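Side-chain contacts in catalase-3 (PDB 4AJ9), which catalyses the breakdown of hydrogen peroxide to oxygen and water, using heme as its cofactor: residues Q16-T19 with N25-E28; T19-G24 with F47-Q52; Y286-L291 with K295-E300. One frame throughout, in Å; residues are numbered along the deposited sequence.

Contacts 1 and 2 share T19 and sit in the N-terminal arm, where contact 1 closes the bend T19-G24 on itself and contact 2 lays that bend on helix 45-55. They touch through the salt bridge of E28 with K50 and through I26, which packs on T20 and Q49. Both are buried and both touch a second subunit; contact 1 is joined by a backbone hydrogen bond and a water, contact 2 by the Q49 side chain bonding a backbone N-H, again with waters. Contact 3, on the opposite side of the chain's centre, its nearest atoms about 45 Å from contact 2, is also buried but mainly apolar packing within the loop between strands 270-278 and 305-314.

Contact 1 of 3, residues Q16-T19 with N25-E28; sequences QFMT and NIEE
M18 O accepts the N-H of I26 at 2.9 Å (M18 O to I26 N, 153° at the hydrogen) from above its carbonyl plane, and one isolated beta bridge pairs T19 with N25. N25 CA also directs its hydrogen at M18 O. Beside this link the amide of N25 lies obliquely against F17, the two planes 43° apart, with N25 ND2 3.7 Å from F17 CB. Its OD1 takes a hydrogen bond from a water at 2.9 Å, and the same water donates to F17 O at 2.6 Å, while ND2 is bound by G415 O of a second subunit. I26 CD1 lies against the carbonyl of T19, 3.7 Å from T19 C. M18 extends CG anti to its backbone N (chi1 -165°) and then bends twice, which carries its thioether across E28 at about a right angle, with M18 CE 3.6 Å from E28 OE1. E28 OE2 forms a salt bridge with K50, and Q409 of the second subunit bonds OE1. For a buried carboxylate covered by a methionine, being held by a lysine and an amide would probably favour the ionised form.

Contact 2 of 3, residues T19-G24 with F47-Q52; sequences TTDFGG and FRQKLQ
The flat carboxamide of Q49 presents OE1 to T20 and D21, with D21 N tilted 32° from the amide plane, while on the loop side the F22 ring carries T20 OG1 on one face, over its centre and 3.2 Å above the ring plane. H332 of a second subunit also meets the F22 ring. T20 to G23 form a type I beta turn with an ST turn built into it: F22 N donates to T20 OG1 at 2.9 Å. That hydroxyl in turn donates to G23 O, 2.7 Å from T20 OG1. Placed between the backbone N and carbonyl carbon (chi1 73°), OG1 is directed back into the turn, and the two bonds fix its rotation. G23, which ends the turn, and G24 after it have backbone angles at which a CB would strike the preceding carbonyl oxygen.

Helix 45-55 meets this turn through Q49, so that the loop between strands 10-11 and 33-34 is docked on the helix next to the second subunit. The Q49 side chain folds at chi2, bringing OE1 to within 3.2 Å of D21 N, the one direct hydrogen bond between the two segments; OE1 also rests against T20 CA and CB. The other end of the amide is held too, since Q49 NE2 bonds I46 O of the same helix and gives a hydrogen bond to a water 2.9 Å from NE2. The D21 carboxylate faces the second subunit, where H381 and N379 bond it. Towards the helix, a single water donates both to D21 OD2 and to Q49 O, lying 2.7 Å from each oxygen.

Contact 3 of 3, residues Y286-L291 with K295-E300; sequences YGFDLL and KFLPEE
With chi1 at 67°, F288 sets CG between its backbone N and carbonyl carbon and points the ring at K295-L297, while K295 folds at chi2 (-82°) to pass alongside F288. These two side chains slide past each other in opposite directions, and K295 CB meets F288 CD2 obliquely at 3.3 Å. The far end of the ring reaches the backbone: F288 CZ is 3.4 Å from F296 O, and L297 CA lies at the ring edge, 3.9 Å from CZ. L297 CD1 touches both aromatic residues, 4.0 Å from F288 CZ and 3.7 Å from Y286 CG. Replacing F288 with an alanine would probably open a gap beside L297 CD1 and leave K295 CB and CG without the ring. The charged end of K295 is anchored separately, NZ pairing with D292. Nearby, D289 OD1 accepts from L291 N at 3.0 Å in an Asx turn, and its OD2 bridges to R37 of a third subunit. Helix 443-450 covers F288 and K295 through Q444, and I278 packs on Y286 and L297. F288, L297, Y286 and I278 form an apolar cluster at the connection between strands 270-278 and 305-314, neighbours in the antiparallel beta-barrel of the catalase fold.

Contact 1 of 3, residues Q16-T19 with N25-E28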
loop_
_atom_site.group_PDB
_atom_site.type_symbol
_atom_site.label_atom_id
_atom_site.label_comp_id
_atom_site.label_asym_id
_atom_site.label_seq_id
_atom_site.Cartn_x
_atom_site.Cartn_y
_atom_site.Cartn_z
ATOM N N GLN C 16 -28.957 8.452 15.527
ATOM C CA GLN C 16 -28.835 7.113 14.957
ATOM C C GLN C 16 -28.217 6.159 15.971
ATOM O O GLN C 16 -27.511 6.578 16.884
ATOM C CB GLN C 16 -27.958 7.148 13.709
ATOM C CG GLN C 16 -28.440 8.101 12.630
ATOM C CD GLN C 16 -29.623 7.568 11.858
ATOM O OE1 GLN C 16 -30.077 6.444 12.083
ATOM N NE2 GLN C 16 -30.135 8.377 10.935
ATOM N N PHE C 17 -28.489 4.874 15.800
ATOM C CA PHE C 17 -27.769 3.838 16.532
ATOM C C PHE C 17 -26.430 3.527 15.870
ATOM O O PHE C 17 -26.296 3.604 14.642
ATOM C CB PHE C 17 -28.609 2.564 16.632
ATOM C CG PHE C 17 -29.746 2.675 17.606
ATOM C CD1 PHE C 17 -29.497 2.704 18.971
ATOM C CD2 PHE C 17 -31.054 2.779 17.163
ATOM C CE1 PHE C 17 -30.543 2.815 19.888
ATOM C CE2 PHE C 17 -32.104 2.892 18.066
ATOM C CZ PHE C 17 -31.839 2.914 19.435
ATOM N N MET C 18 -25.453 3.195 16.709
ATOM C CA MET C 18 -24.127 2.731 16.297
ATOM C C MET C 18 -24.222 1.517 15.377
ATOM O O MET C 18 -25.027 0.606 15.614
ATOM C CB MET C 18 -23.339 2.352 17.552
ATOM C CG MET C 18 -21.841 2.202 17.349
ATOM S SD MET C 18 -20.993 3.784 17.134
ATOM C CE MET C 18 -20.799 4.405 18.804
ATOM N N THR C 19 -23.394 1.482 14.338
ATOM C CA THR C 19 -23.395 0.337 13.422
ATOM C C THR C 19 -21.964 -0.079 13.138
ATOM O O THR C 19 -21.033 0.679 13.412
ATOM C CB THR C 19 -24.017 0.680 12.044
ATOM O OG1 THR C 19 -23.147 1.581 11.344
ATOM C CG2 THR C 19 -25.415 1.309 12.189
ATOM N N ASN C 25 -26.962 -2.594 13.542
ATOM C CA ASN C 25 -26.809 -1.919 14.826
ATOM C C ASN C 25 -26.044 -2.751 15.834
ATOM O O ASN C 25 -26.198 -3.972 15.889
ATOM C CB ASN C 25 -28.177 -1.534 15.384
ATOM C CG ASN C 25 -28.890 -0.527 14.513
ATOM O OD1 ASN C 25 -28.301 0.042 13.588
ATOM N ND2 ASN C 25 -30.159 -0.278 14.813
ATOM N N ILE C 26 -25.211 -2.086 16.634
ATOM C CA ILE C 26 -24.355 -2.770 17.584
ATOM C C ILE C 26 -24.137 -1.948 18.847
ATOM O O ILE C 26 -24.578 -0.809 18.953
ATOM C CB ILE C 26 -22.964 -3.027 16.986
ATOM C CG1 ILE C 26 -22.274 -1.695 16.674
ATOM C CG2 ILE C 26 -23.062 -3.924 15.746
ATOM C CD1 ILE C 26 -20.855 -1.828 16.156
ATOM N N GLU C 27 -23.435 -2.549 19.799
ATOM C CA GLU C 27 -22.847 -1.815 20.896
ATOM C C GLU C 27 -21.354 -2.103 20.780
ATOM O O GLU C 27 -20.972 -3.156 20.290
ATOM C CB GLU C 27 -23.407 -2.282 22.242
ATOM C CG GLU C 27 -23.191 -3.772 22.542
ATOM C CD GLU C 27 -23.591 -4.149 23.959
ATOM O OE1 GLU C 27 -23.153 -3.465 24.912
ATOM O OE2 GLU C 27 -24.347 -5.132 24.126
ATOM N N GLU C 28 -20.508 -1.175 21.197
ATOM C CA GLU C 28 -19.068 -1.392 21.038
ATOM C C GLU C 28 -18.268 -0.742 22.160
ATOM O O GLU C 28 -17.205 -0.167 21.928
ATOM C CB GLU C 28 -18.588 -0.922 19.663
ATOM C CG GLU C 28 -19.279 0.338 19.162
ATOM C CD GLU C 28 -18.841 1.587 19.914
ATOM O OE1 GLU C 28 -19.455 1.898 20.959
ATOM O OE2 GLU C 28 -17.902 2.276 19.446
HETATM O O HOH W 1 -28.179 2.864 13.013
#

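Contact 2 of 3, residues T19-G24 with F47-Q52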
loop_
_atom_site.group_PDB
_atom_site.type_symbol
_atom_site.label_atom_id
_atom_site.label_comp_id
_atom_site.label_asym_id
_atom_site.label_seq_id
_atom_site.Cartn_x
_atom_site.Cartn_y
_atom_site.Cartn_z
ATOM N N THR C 19 -23.394 1.482 14.338
ATOM C CA THR C 19 -23.395 0.337 13.422
ATOM C C THR C 19 -21.964 -0.079 13.138
ATOM O O THR C 19 -21.033 0.679 13.412
ATOM C CB THR C 19 -24.017 0.680 12.044
ATOM O OG1 THR C 19 -23.147 1.581 11.344
ATOM C CG2 THR C 19 -25.415 1.309 12.189
ATOM N N THR C 20 -21.792 -1.274 12.577
ATOM C CA THR C 20 -20.511 -1.650 11.982
ATOM C C THR C 20 -20.351 -0.913 10.651
ATOM O O THR C 20 -21.271 -0.225 10.193
ATOM C CB THR C 20 -20.456 -3.143 11.641
ATOM O OG1 THR C 20 -21.284 -3.394 10.495
ATOM C CG2 THR C 20 -20.928 -4.010 12.821
ATOM N N ASP C 21 -19.200 -1.089 10.005
ATOM C CA ASP C 21 -18.992 -0.501 8.682
ATOM C C ASP C 21 -19.732 -1.260 7.575
ATOM O O ASP C 21 -19.758 -0.813 6.430
ATOM C CB ASP C 21 -17.499 -0.374 8.355
ATOM C CG ASP C 21 -16.846 0.790 9.064
ATOM O OD1 ASP C 21 -17.567 1.729 9.460
ATOM O OD2 ASP C 21 -15.607 0.775 9.210
ATOM N N PHE C 22 -20.339 -2.398 7.912
ATOM C CA PHE C 22 -21.131 -3.131 6.926
ATOM C C PHE C 22 -22.601 -3.153 7.313
ATOM O O PHE C 22 -23.408 -3.908 6.754
ATOM C CB PHE C 22 -20.589 -4.549 6.683
ATOM C CG PHE C 22 -20.442 -5.373 7.937
ATOM C CD1 PHE C 22 -19.302 -5.276 8.711
ATOM C CD2 PHE C 22 -21.453 -6.243 8.338
ATOM C CE1 PHE C 22 -19.157 -6.041 9.859
ATOM C CE2 PHE C 22 -21.322 -7.004 9.483
ATOM C CZ PHE C 22 -20.166 -6.903 10.247
ATOM N N GLY C 23 -22.955 -2.287 8.253
ATOM C CA GLY C 23 -24.339 -2.149 8.653
ATOM C C GLY C 23 -24.674 -3.104 9.777
ATOM O O GLY C 23 -23.908 -4.025 10.102
ATOM N N GLY C 24 -25.833 -2.886 10.374
ATOM C CA GLY C 24 -26.233 -3.663 11.520
ATOM C C GLY C 24 -25.920 -2.871 12.768
ATOM O O GLY C 24 -24.770 -2.491 13.009
ATOM N N PHE C 47 -15.452 -5.755 17.970
ATOM C CA PHE C 47 -14.149 -5.249 18.385
ATOM C C PHE C 47 -13.160 -5.088 17.210
ATOM O O PHE C 47 -12.566 -4.025 17.018
ATOM C CB PHE C 47 -13.513 -6.164 19.432
ATOM C CG PHE C 47 -12.082 -5.823 19.710
ATOM C CD1 PHE C 47 -11.764 -4.756 20.536
ATOM C CD2 PHE C 47 -11.060 -6.548 19.127
ATOM C CE1 PHE C 47 -10.446 -4.414 20.766
ATOM C CE2 PHE C 47 -9.751 -6.223 19.365
ATOM C CZ PHE C 47 -9.442 -5.153 20.186
ATOM N N ARG C 48 -12.955 -6.155 16.449
ATOM C CA ARG C 48 -11.923 -6.118 15.414
ATOM C C ARG C 48 -12.217 -5.117 14.306
ATOM O O ARG C 48 -11.318 -4.413 13.881
ATOM C CB ARG C 48 -11.594 -7.513 14.857
ATOM C CG ARG C 48 -10.635 -8.307 15.756
ATOM C CD ARG C 48 -10.297 -9.696 15.197
ATOM N NE ARG C 48 -11.479 -10.546 15.138
ATOM C CZ ARG C 48 -12.260 -10.673 14.072
ATOM N NH1 ARG C 48 -11.972 -10.026 12.950
ATOM N NH2 ARG C 48 -13.331 -11.443 14.133
ATOM N N GLN C 49 -13.469 -5.025 13.854
ATOM C CA GLN C 49 -13.785 -4.040 12.806
ATOM C C GLN C 49 -13.599 -2.589 13.289
ATOM O O GLN C 49 -13.175 -1.712 12.527
ATOM C CB GLN C 49 -15.186 -4.265 12.195
ATOM C CG GLN C 49 -16.370 -4.154 13.167
ATOM C CD GLN C 49 -16.942 -2.741 13.305
ATOM O OE1 GLN C 49 -17.153 -2.044 12.319
ATOM N NE2 GLN C 49 -17.199 -2.320 14.550
ATOM N N LYS C 50 -13.896 -2.338 14.559
ATOM C CA LYS C 50 -13.674 -1.014 15.134
ATOM C C LYS C 50 -12.172 -0.700 15.268
ATOM O O LYS C 50 -11.699 0.360 14.830
ATOM C CB LYS C 50 -14.384 -0.887 16.494
ATOM C CG LYS C 50 -14.284 0.515 17.149
ATOM C CD LYS C 50 -15.021 0.559 18.512
ATOM C CE LYS C 50 -14.765 1.878 19.267
ATOM N NZ LYS C 50 -15.523 1.981 20.554
ATOM N N LEU C 51 -11.420 -1.607 15.886
ATOM C CA LEU C 51 -9.987 -1.371 16.081
ATOM C C LEU C 51 -9.181 -1.432 14.779
ATOM O O LEU C 51 -8.169 -0.731 14.647
ATOM C CB LEU C 51 -9.385 -2.319 17.130
ATOM C CG LEU C 51 -9.405 -1.811 18.575
ATOM C CD1 LEU C 51 -8.419 -0.647 18.761
ATOM C CD2 LEU C 51 -10.813 -1.388 18.969
ATOM N N GLN C 52 -9.593 -2.279 13.834
ATOM C CA GLN C 52 -8.920 -2.288 12.537
ATOM C C GLN C 52 -9.035 -0.905 11.918
ATOM O O GLN C 52 -8.046 -0.362 11.408
ATOM C CB GLN C 52 -9.469 -3.346 11.567
ATOM C CG GLN C 52 -8.686 -3.364 10.252
ATOM C CD GLN C 52 -9.176 -4.417 9.282
ATOM O OE1 GLN C 52 -8.811 -5.578 9.385
ATOM N NE2 GLN C 52 -9.996 -4.010 8.328
HETATM O O HOH W 2 -18.178 0.392 15.151
HETATM O O HOH W 3 -13.840 -1.144 9.934
#

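Contact 3 of 3, residues Y286-L291 with K295-E300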
loop_
_atom_site.group_PDB
_atom_site.type_symbol
_atom_site.label_atom_id
_atom_site.label_comp_id
_atom_site.label_asym_id
_atom_site.label_seq_id
_atom_site.Cartn_x
_atom_site.Cartn_y
_atom_site.Cartn_z
ATOM N N TYR C 286 15.010 41.419 -19.229
ATOM C CA TYR C 286 14.943 42.197 -17.987
ATOM C C TYR C 286 16.099 42.001 -16.991
ATOM O O TYR C 286 15.934 42.200 -15.785
ATOM C CB TYR C 286 13.579 41.983 -17.324
ATOM C CG TYR C 286 12.445 42.386 -18.245
ATOM C CD1 TYR C 286 12.191 43.727 -18.498
ATOM C CD2 TYR C 286 11.656 41.434 -18.894
ATOM C CE1 TYR C 286 11.178 44.119 -19.348
ATOM C CE2 TYR C 286 10.628 41.819 -19.753
ATOM C CZ TYR C 286 10.397 43.168 -19.972
ATOM O OH TYR C 286 9.394 43.592 -20.816
ATOM N N GLY C 287 17.268 41.635 -17.505
ATOM C CA GLY C 287 18.458 41.491 -16.685
ATOM C C GLY C 287 18.637 40.086 -16.130
ATOM O O GLY C 287 19.530 39.829 -15.319
ATOM N N PHE C 288 17.774 39.180 -16.567
ATOM C CA PHE C 288 17.817 37.778 -16.148
ATOM C C PHE C 288 16.922 36.968 -17.085
ATOM O O PHE C 288 16.269 37.526 -17.951
ATOM C CB PHE C 288 17.331 37.619 -14.704
ATOM C CG PHE C 288 15.865 37.929 -14.512
ATOM C CD1 PHE C 288 15.436 39.230 -14.287
ATOM C CD2 PHE C 288 14.919 36.913 -14.539
ATOM C CE1 PHE C 288 14.095 39.523 -14.106
ATOM C CE2 PHE C 288 13.572 37.195 -14.358
ATOM C CZ PHE C 288 13.156 38.501 -14.142
ATOM N N ASP C 289 16.890 35.656 -16.892
ATOM C CA ASP C 289 16.120 34.768 -17.754
ATOM C C ASP C 289 14.816 34.401 -17.053
ATOM O O ASP C 289 14.831 33.876 -15.937
ATOM C CB ASP C 289 16.950 33.511 -18.041
ATOM C CG ASP C 289 16.367 32.653 -19.152
ATOM O OD1 ASP C 289 15.129 32.610 -19.299
ATOM O OD2 ASP C 289 17.164 32.014 -19.872
ATOM N N LEU C 290 13.684 34.677 -17.697
ATOM C CA LEU C 290 12.386 34.439 -17.059
ATOM C C LEU C 290 12.060 32.953 -16.858
ATOM O O LEU C 290 11.044 32.607 -16.252
ATOM C CB LEU C 290 11.259 35.182 -17.790
ATOM C CG LEU C 290 11.018 36.585 -17.228
ATOM C CD1 LEU C 290 10.286 37.499 -18.227
ATOM C CD2 LEU C 290 10.252 36.478 -15.917
ATOM N N LEU C 291 12.937 32.079 -17.338
ATOM C CA LEU C 291 12.799 30.650 -17.081
ATOM C C LEU C 291 13.474 30.280 -15.752
ATOM O O LEU C 291 13.396 29.140 -15.309
ATOM C CB LEU C 291 13.409 29.830 -18.221
ATOM C CG LEU C 291 12.817 29.965 -19.628
ATOM C CD1 LEU C 291 13.595 29.071 -20.599
ATOM C CD2 LEU C 291 11.331 29.623 -19.659
ATOM N N LYS C 295 14.605 34.078 -9.715
ATOM C CA LYS C 295 14.492 35.502 -10.011
ATOM C C LYS C 295 13.024 35.907 -10.022
ATOM O O LYS C 295 12.170 35.121 -10.427
ATOM C CB LYS C 295 15.095 35.820 -11.381
ATOM C CG LYS C 295 16.503 35.281 -11.632
ATOM C CD LYS C 295 17.569 36.175 -11.029
ATOM C CE LYS C 295 18.971 35.712 -11.433
ATOM N NZ LYS C 295 19.217 34.283 -11.092
ATOM N N PHE C 296 12.732 37.122 -9.561
ATOM C CA PHE C 296 11.415 37.722 -9.775
ATOM C C PHE C 296 11.504 38.916 -10.730
ATOM O O PHE C 296 12.582 39.443 -10.966
ATOM C CB PHE C 296 10.706 38.101 -8.458
ATOM C CG PHE C 296 11.367 39.217 -7.685
ATOM C CD1 PHE C 296 11.080 40.546 -7.971
ATOM C CD2 PHE C 296 12.256 38.936 -6.657
ATOM C CE1 PHE C 296 11.683 41.570 -7.261
ATOM C CE2 PHE C 296 12.866 39.947 -5.944
ATOM C CZ PHE C 296 12.583 41.272 -6.243
ATOM N N LEU C 297 10.370 39.317 -11.294
ATOM C CA LEU C 297 10.336 40.441 -12.222
ATOM C C LEU C 297 9.938 41.719 -11.492
ATOM O O LEU C 297 8.795 41.848 -11.051
ATOM C CB LEU C 297 9.349 40.152 -13.356
ATOM C CG LEU C 297 9.223 41.199 -14.467
ATOM C CD1 LEU C 297 10.535 41.368 -15.191
ATOM C CD2 LEU C 297 8.132 40.792 -15.443
ATOM N N PRO C 298 10.878 42.670 -11.353
ATOM C CA PRO C 298 10.547 43.930 -10.682
ATOM C C PRO C 298 9.268 44.540 -11.247
ATOM O O PRO C 298 9.079 44.549 -12.461
ATOM C CB PRO C 298 11.755 44.807 -10.996
ATOM C CG PRO C 298 12.883 43.830 -11.057
ATOM C CD PRO C 298 12.311 42.588 -11.694
ATOM N N GLU C 299 8.390 45.026 -10.376
ATOM C CA GLU C 299 7.115 45.575 -10.816
ATOM C C GLU C 299 7.281 46.859 -11.617
ATOM O O GLU C 299 6.362 47.281 -12.313
ATOM C CB GLU C 299 6.193 45.809 -9.620
ATOM C CG GLU C 299 5.616 44.504 -9.084
ATOM C CD GLU C 299 4.779 44.695 -7.857
ATOM O OE1 GLU C 299 4.005 45.677 -7.814
ATOM O OE2 GLU C 299 4.904 43.857 -6.937
ATOM N N GLU C 300 8.455 47.469 -11.518
ATOM C CA GLU C 300 8.752 48.670 -12.290
ATOM C C GLU C 300 8.787 48.342 -13.774
ATOM O O GLU C 300 8.504 49.198 -14.608
ATOM C CB GLU C 300 10.094 49.283 -11.865
ATOM C CG GLU C 300 10.082 49.969 -10.508
ATOM C CD GLU C 300 10.217 48.999 -9.343
ATOM O OE1 GLU C 300 10.684 47.864 -9.555
ATOM O OE2 GLU C 300 9.857 49.381 -8.210
#